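PDB 2R3S: uncharacterized protein from Nostoc punctiforme, which is of unknown function but probably acts as an S-adenosylmethionine-dependent O-methyltransferase, transferring a methyl group to an acceptor not yet identified. Local coordinates for residues Q319-P324 and V330-K335; L238-H243 and T326-I331. One frame throughout, in Å; residues are numbered along the deposited sequence.

Contact 1: residues Q319-P324 and V330-K335; sequences QLHSLP and VIVAYK
Gln319, Leu320 and His321 pair with Val332, Ile331 and Val330 in an antiparallel hairpin, whose strand 317-321 forms one border of the seven-stranded sheet. Both ends of the pairing are hydrogen-bonded pairs. Gln319 N bonds to Val332 O at 2.9 Å, and Val332 N to Gln319 O at 3.0 Å. His321 and Val330 do the same, and the bond from His321 N to Val330 O is short at 2.7 Å and nearly straight (174°). Leu320 and Ile331 form the non-hydrogen-bonded pair between them, where the CA of Ile331 leans on Gln319 O in a CA-H...O contact of 3.4 Å.

The side chains divide by face. His321, with CG beside its backbone N (chi1 -60°), sends its ring diagonally toward Val332, two residues beyond its partner Val330, so that Val332 CG2 lies obliquely to the ring, 3.9 Å from both CD2 and NE2. Farther along this face Leu323 reaches back from the turn and rests CD1 on Val330 CG2 at 4.1 Å; helix 149-159 adds Leu158 against His321 and Ile155 against Val330. On the opposite face, Leu320 turns CG anti to its N (chi1 -168°), which helps bring CD1 to Ile331 CG1 at 4.1 Å, and Phe303 of helix 303-312 touches both residues. The side-chain OE1 of Gln319 is hydrogen-bonded to His317 NE2.

Strand 329-334 runs antiparallel to 265-271 on its other flank. This closing hairpin, in strand order 3-2-1-4-5-7-6, is the hallmark of the class I methyltransferase fold.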
loop_
_atom_site.group_PDB
_atom_site.type_symbol
_atom_site.label_atom_id
_atom_site.label_comp_id
_atom_site.label_asym_id
_atom_site.label_seq_id
_atom_site.Cartn_x
_atom_site.Cartn_y
_atom_site.Cartn_z
ATOM N N GLN A 319 25.359 -16.073 19.567
ATOM C CA GLN A 319 26.089 -14.888 19.241
ATOM C C GLN A 319 25.534 -14.271 17.980
ATOM O O GLN A 319 25.420 -14.964 16.971
ATOM C CB GLN A 319 27.534 -15.282 19.004
ATOM C CG GLN A 319 28.459 -14.120 18.774
ATOM C CD GLN A 319 29.898 -14.493 19.064
ATOM O OE1 GLN A 319 30.257 -14.759 20.220
ATOM N NE2 GLN A 319 30.730 -14.531 18.017
ATOM N N LEU A 320 25.214 -12.977 18.047
ATOM C CA LEU A 320 24.699 -12.214 16.913
ATOM C C LEU A 320 25.808 -11.845 15.939
ATOM O O LEU A 320 26.884 -11.432 16.344
ATOM C CB LEU A 320 24.016 -10.938 17.408
ATOM C CG LEU A 320 23.159 -10.138 16.416
ATOM C CD1 LEU A 320 22.069 -11.008 15.805
ATOM C CD2 LEU A 320 22.532 -8.915 17.108
ATOM N N HIS A 321 25.549 -12.058 14.651
ATOM C CA HIS A 321 26.356 -11.510 13.561
ATOM C C HIS A 321 25.403 -10.686 12.675
ATOM O O HIS A 321 24.680 -11.220 11.821
ATOM C CB HIS A 321 27.054 -12.605 12.753
ATOM C CG HIS A 321 27.991 -13.456 13.554
ATOM N ND1 HIS A 321 29.350 -13.484 13.328
ATOM C CD2 HIS A 321 27.763 -14.330 14.563
ATOM C CE1 HIS A 321 29.918 -14.335 14.164
ATOM N NE2 HIS A 321 28.977 -14.859 14.928
ATOM N N SER A 322 25.387 -9.382 12.943
ATOM C CA SER A 322 24.546 -8.392 12.253
ATOM C C SER A 322 24.547 -8.502 10.711
ATOM O O SER A 322 23.509 -8.312 10.079
ATOM C CB SER A 322 24.979 -6.980 12.707
ATOM O OG SER A 322 24.775 -6.002 11.705
ATOM N N LEU A 323 25.702 -8.828 10.130
ATOM C CA LEU A 323 25.886 -8.857 8.677
ATOM C C LEU A 323 25.381 -7.566 7.999
ATOM O O LEU A 323 24.344 -7.582 7.322
ATOM C CB LEU A 323 25.228 -10.095 8.044
ATOM C CG LEU A 323 25.925 -11.452 8.155
ATOM C CD1 LEU A 323 25.447 -12.351 7.001
ATOM C CD2 LEU A 323 27.454 -11.321 8.152
ATOM N N PRO A 324 26.132 -6.451 8.178
ATOM C CA PRO A 324 25.756 -5.151 7.619
ATOM C C PRO A 324 25.697 -5.107 6.077
ATOM O O PRO A 324 25.048 -4.226 5.528
ATOM C CB PRO A 324 26.843 -4.190 8.143
ATOM C CG PRO A 324 27.637 -4.937 9.129
ATOM C CD PRO A 324 27.411 -6.383 8.919
ATOM N N VAL A 330 22.202 -12.756 11.342
ATOM C CA VAL A 330 22.573 -14.155 11.691
ATOM C C VAL A 330 22.824 -14.362 13.209
ATOM O O VAL A 330 23.394 -13.504 13.861
ATOM C CB VAL A 330 23.781 -14.659 10.844
ATOM C CG1 VAL A 330 24.383 -15.891 11.452
ATOM C CG2 VAL A 330 23.367 -14.947 9.388
ATOM N N ILE A 331 22.327 -15.470 13.770
ATOM C CA ILE A 331 22.726 -15.958 15.097
ATOM C C ILE A 331 23.460 -17.297 14.944
ATOM O O ILE A 331 22.914 -18.226 14.358
ATOM C CB ILE A 331 21.507 -16.179 16.014
ATOM C CG1 ILE A 331 20.837 -14.851 16.329
ATOM C CG2 ILE A 331 21.892 -16.864 17.317
ATOM C CD1 ILE A 331 19.502 -15.007 16.969
ATOM N N VAL A 332 24.691 -17.400 15.443
ATOM C CA VAL A 332 25.371 -18.692 15.571
ATOM C C VAL A 332 25.220 -19.208 16.998
ATOM O O VAL A 332 25.541 -18.489 17.951
ATOM C CB VAL A 332 26.845 -18.601 15.222
ATOM C CG1 VAL A 332 27.513 -19.965 15.375
ATOM C CG2 VAL A 332 27.004 -18.043 13.785
ATOM N N ALA A 333 24.673 -20.418 17.136
ATOM C CA ALA A 333 24.561 -21.118 18.414
ATOM C C ALA A 333 25.557 -22.278 18.434
ATOM O O ALA A 333 25.842 -22.865 17.396
ATOM C CB ALA A 333 23.177 -21.623 18.644
ATOM N N TYR A 334 26.078 -22.575 19.629
ATOM C CA TYR A 334 27.096 -23.607 19.856
ATOM C C TYR A 334 26.503 -24.587 20.830
ATOM O O TYR A 334 25.911 -24.185 21.838
ATOM C CB TYR A 334 28.367 -22.995 20.447
ATOM C CG TYR A 334 28.978 -21.975 19.537
ATOM C CD1 TYR A 334 28.506 -20.658 19.513
ATOM C CD2 TYR A 334 30.002 -22.321 18.667
ATOM C CE1 TYR A 334 29.059 -19.692 18.637
ATOM C CE2 TYR A 334 30.560 -21.390 17.798
ATOM C CZ TYR A 334 30.091 -20.069 17.788
ATOM O OH TYR A 334 30.667 -19.141 16.924
ATOM N N LYS A 335 26.643 -25.871 20.520
ATOM C CA LYS A 335 26.073 -26.951 21.346
ATOM C C LYS A 335 26.602 -26.854 22.778
ATOM O O LYS A 335 27.748 -26.424 22.979
ATOM C CB LYS A 335 26.439 -28.327 20.746
ATOM C CG LYS A 335 25.509 -29.457 21.140
ATOM C CD LYS A 335 26.102 -30.819 20.775
ATOM C CE LYS A 335 25.108 -31.933 21.004
ATOM N NZ LYS A 335 25.662 -33.221 20.550
ATOM O OXT LYS A 335 25.906 -27.186 23.753
#

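Contact 2: residues L238-H243 and T326-I331. With EDO (1,2-ethanediol), chain E.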
loop_
_atom_site.group_PDB
_atom_site.type_symbol
_atom_site.label_atom_id
_atom_site.label_comp_id
_atom_site.label_asym_id
_atom_site.label_seq_id
_atom_site.Cartn_x
_atom_site.Cartn_y
_atom_site.Cartn_z
ATOM N N LEU A 238 19.024 -22.794 9.782
ATOM C CA LEU A 238 17.622 -22.428 9.889
ATOM C C LEU A 238 17.367 -21.054 9.197
ATOM O O LEU A 238 17.250 -20.000 9.864
ATOM C CB LEU A 238 17.241 -22.347 11.360
ATOM C CG LEU A 238 17.049 -23.639 12.145
ATOM C CD1 LEU A 238 17.183 -23.400 13.686
ATOM C CD2 LEU A 238 15.698 -24.200 11.771
ATOM N N PRO A 239 17.265 -21.057 7.853
ATOM C CA PRO A 239 17.009 -19.818 7.136
ATOM C C PRO A 239 15.521 -19.488 7.105
ATOM O O PRO A 239 14.741 -20.293 6.651
ATOM C CB PRO A 239 17.540 -20.110 5.734
ATOM C CG PRO A 239 17.832 -21.587 5.683
ATOM C CD PRO A 239 17.368 -22.198 6.932
ATOM N N ASN A 240 15.147 -18.319 7.605
ATOM C CA ASN A 240 13.766 -17.819 7.556
ATOM C C ASN A 240 12.695 -18.858 7.957
ATOM O O ASN A 240 11.616 -18.964 7.318
ATOM C CB ASN A 240 13.443 -17.195 6.174
ATOM C CG ASN A 240 14.106 -15.845 5.962
ATOM O OD1 ASN A 240 13.907 -14.914 6.742
ATOM N ND2 ASN A 240 14.889 -15.729 4.886
ATOM N N PHE A 241 12.971 -19.581 9.046
ATOM C CA PHE A 241 12.037 -20.579 9.570
ATOM C C PHE A 241 11.452 -20.217 10.907
ATOM O O PHE A 241 10.257 -20.322 11.106
ATOM C CB PHE A 241 12.725 -21.944 9.712
ATOM C CG PHE A 241 11.749 -23.114 9.826
ATOM C CD1 PHE A 241 10.685 -23.251 8.933
ATOM C CD2 PHE A 241 11.908 -24.083 10.805
ATOM C CE1 PHE A 241 9.799 -24.315 9.028
ATOM C CE2 PHE A 241 11.014 -25.157 10.893
ATOM C CZ PHE A 241 9.968 -25.260 10.007
ATOM N N LEU A 242 12.288 -19.812 11.847
ATOM C CA LEU A 242 11.839 -19.773 13.244
ATOM C C LEU A 242 10.765 -18.739 13.501
ATOM O O LEU A 242 9.915 -18.952 14.347
ATOM C CB LEU A 242 13.013 -19.561 14.212
ATOM C CG LEU A 242 13.967 -20.745 14.446
ATOM C CD1 LEU A 242 14.962 -20.293 15.510
ATOM C CD2 LEU A 242 13.225 -22.049 14.868
ATOM N N HIS A 243 10.791 -17.628 12.759
ATOM C CA HIS A 243 9.782 -16.556 12.906
ATOM C C HIS A 243 8.310 -16.932 12.744
ATOM O O HIS A 243 7.428 -16.185 13.188
ATOM C CB HIS A 243 10.099 -15.355 11.983
ATOM C CG HIS A 243 10.251 -15.675 10.519
ATOM N ND1 HIS A 243 11.356 -15.274 9.795
ATOM C CD2 HIS A 243 9.420 -16.281 9.634
ATOM C CE1 HIS A 243 11.202 -15.624 8.528
ATOM N NE2 HIS A 243 10.037 -16.242 8.406
ATOM N N THR A 326 24.144 -7.263 4.316
ATOM C CA THR A 326 22.870 -7.882 3.912
ATOM C C THR A 326 21.681 -7.486 4.815
ATOM O O THR A 326 21.876 -7.123 5.981
ATOM C CB THR A 326 22.989 -9.429 3.878
ATOM O OG1 THR A 326 21.884 -9.980 3.152
ATOM C CG2 THR A 326 23.001 -10.009 5.294
ATOM N N GLN A 327 20.463 -7.586 4.270
ATOM C CA GLN A 327 19.231 -7.095 4.927
ATOM C C GLN A 327 18.885 -7.811 6.235
ATOM O O GLN A 327 18.401 -7.190 7.181
ATOM C CB GLN A 327 18.022 -7.186 3.979
ATOM C CG GLN A 327 16.649 -6.993 4.672
ATOM C CD GLN A 327 15.462 -7.198 3.748
ATOM O OE1 GLN A 327 15.526 -7.959 2.786
ATOM N NE2 GLN A 327 14.367 -6.527 4.048
ATOM N N GLN A 328 19.095 -9.120 6.284
ATOM C CA GLN A 328 18.717 -9.896 7.469
ATOM C C GLN A 328 19.944 -10.179 8.342
ATOM O O GLN A 328 21.066 -9.818 7.984
ATOM C CB GLN A 328 17.995 -11.172 7.043
ATOM C CG GLN A 328 16.921 -10.934 5.974
ATOM C CD GLN A 328 16.020 -12.134 5.779
ATOM O OE1 GLN A 328 15.761 -12.560 4.655
ATOM N NE2 GLN A 328 15.537 -12.685 6.874
ATOM N N GLN A 329 19.719 -10.801 9.493
ATOM C CA GLN A 329 20.755 -10.946 10.525
ATOM C C GLN A 329 21.015 -12.433 10.805
ATOM O O GLN A 329 20.140 -13.267 10.521
ATOM C CB GLN A 329 20.306 -10.236 11.807
ATOM C CG GLN A 329 20.144 -8.706 11.697
ATOM C CD GLN A 329 18.817 -8.231 11.032
ATOM O OE1 GLN A 329 17.765 -8.879 11.108
ATOM N NE2 GLN A 329 18.883 -7.071 10.402
ATOM N N VAL A 330 22.202 -12.756 11.342
ATOM C CA VAL A 330 22.573 -14.155 11.691
ATOM C C VAL A 330 22.824 -14.362 13.209
ATOM O O VAL A 330 23.394 -13.504 13.861
ATOM C CB VAL A 330 23.781 -14.659 10.844
ATOM C CG1 VAL A 330 24.383 -15.891 11.452
ATOM C CG2 VAL A 330 23.367 -14.947 9.388
ATOM N N ILE A 331 22.327 -15.470 13.770
ATOM C CA ILE A 331 22.726 -15.958 15.097
ATOM C C ILE A 331 23.460 -17.297 14.944
ATOM O O ILE A 331 22.914 -18.226 14.358
ATOM C CB ILE A 331 21.507 -16.179 16.014
ATOM C CG1 ILE A 331 20.837 -14.851 16.329
ATOM C CG2 ILE A 331 21.892 -16.864 17.317
ATOM C CD1 ILE A 331 19.502 -15.007 16.969
HETATM C C1 EDO E . 13.213 -20.483 4.099
HETATM O O1 EDO E . 13.390 -21.572 5.078
HETATM C C2 EDO E . 11.825 -20.344 3.450
HETATM O O2 EDO E . 10.856 -19.549 4.157
#
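Asn240 turns its CG beside the backbone N (chi1 -73°), and Gln328, with a similar first torsion (chi1 -46°) but a chain extended beyond CG, stretches out to meet it from the opposite direction. The two terminal amides join in a reciprocal pair, each giving one N-H and receiving one. Gln328 NE2 donates to Asn240 OD1 at 2.8 Å along an almost straight path, arriving in the carbonyl plane on a lone pair of the oxygen. The return bond, from Asn240 ND2 to Gln328 OE1, is longer at 3.3 Å, and its donor is tilted from the carbonyl plane of the glutamine. The amide planes are not coplanar but turned 34° apart; still, two bonds restrain the rotation of both groups.

The nearest CA atoms, those of Asn240 and Gln328, lie 9.3 Å apart, so the side chains alone make the link. They reach past the end of strand 265-271, which lies between strands 233-239 and 329-334, and both touch Phe270. Asn240 OD1 also lies in plane at the edge of the His243 ring, 3.3 Å from CE1, while His243 ND1 is hydrogen-bonded to Asp271. One oxygen thus meets both the glutamine and the imidazole edge.

An ethanediol, probably from the crystallisation liquor, lies beside the backbone of Pro239 and Asn240; its O2 bonds weakly to Asn240 O, and it is also bonded to Ser173 O. The loop after strand 233-239 here meets the hairpin turn before strand 329-334, at the C-terminal rim of the parallel strands where class I methyltransferases generally hold their cofactor and substrate.

Overall arrangement
Contacts 1 and 2 share Val330 and Ile331, and their centres lie 10 Å apart. Contact 1 lies at the edge of the sheet, about 18 Å from the centre of the chain, whereas contact 2 lies deeper, about 9 Å from it. The turn of the hairpin passes from one to the other: Ser322 O packs on Gln329 CG at 3.8 Å, and Leu323 CB approaches Gln328 O at 4.2 Å. Strand 329-334 is thus paired through Val330 to Val332 with the edge strand, while the residue just ahead of it reaches across to the loop after strand 233-239. That loop, following a parallel strand at its C-terminal end, is probably close to the cofactor pocket; the ethanediol beside it is probably a crystallisation component.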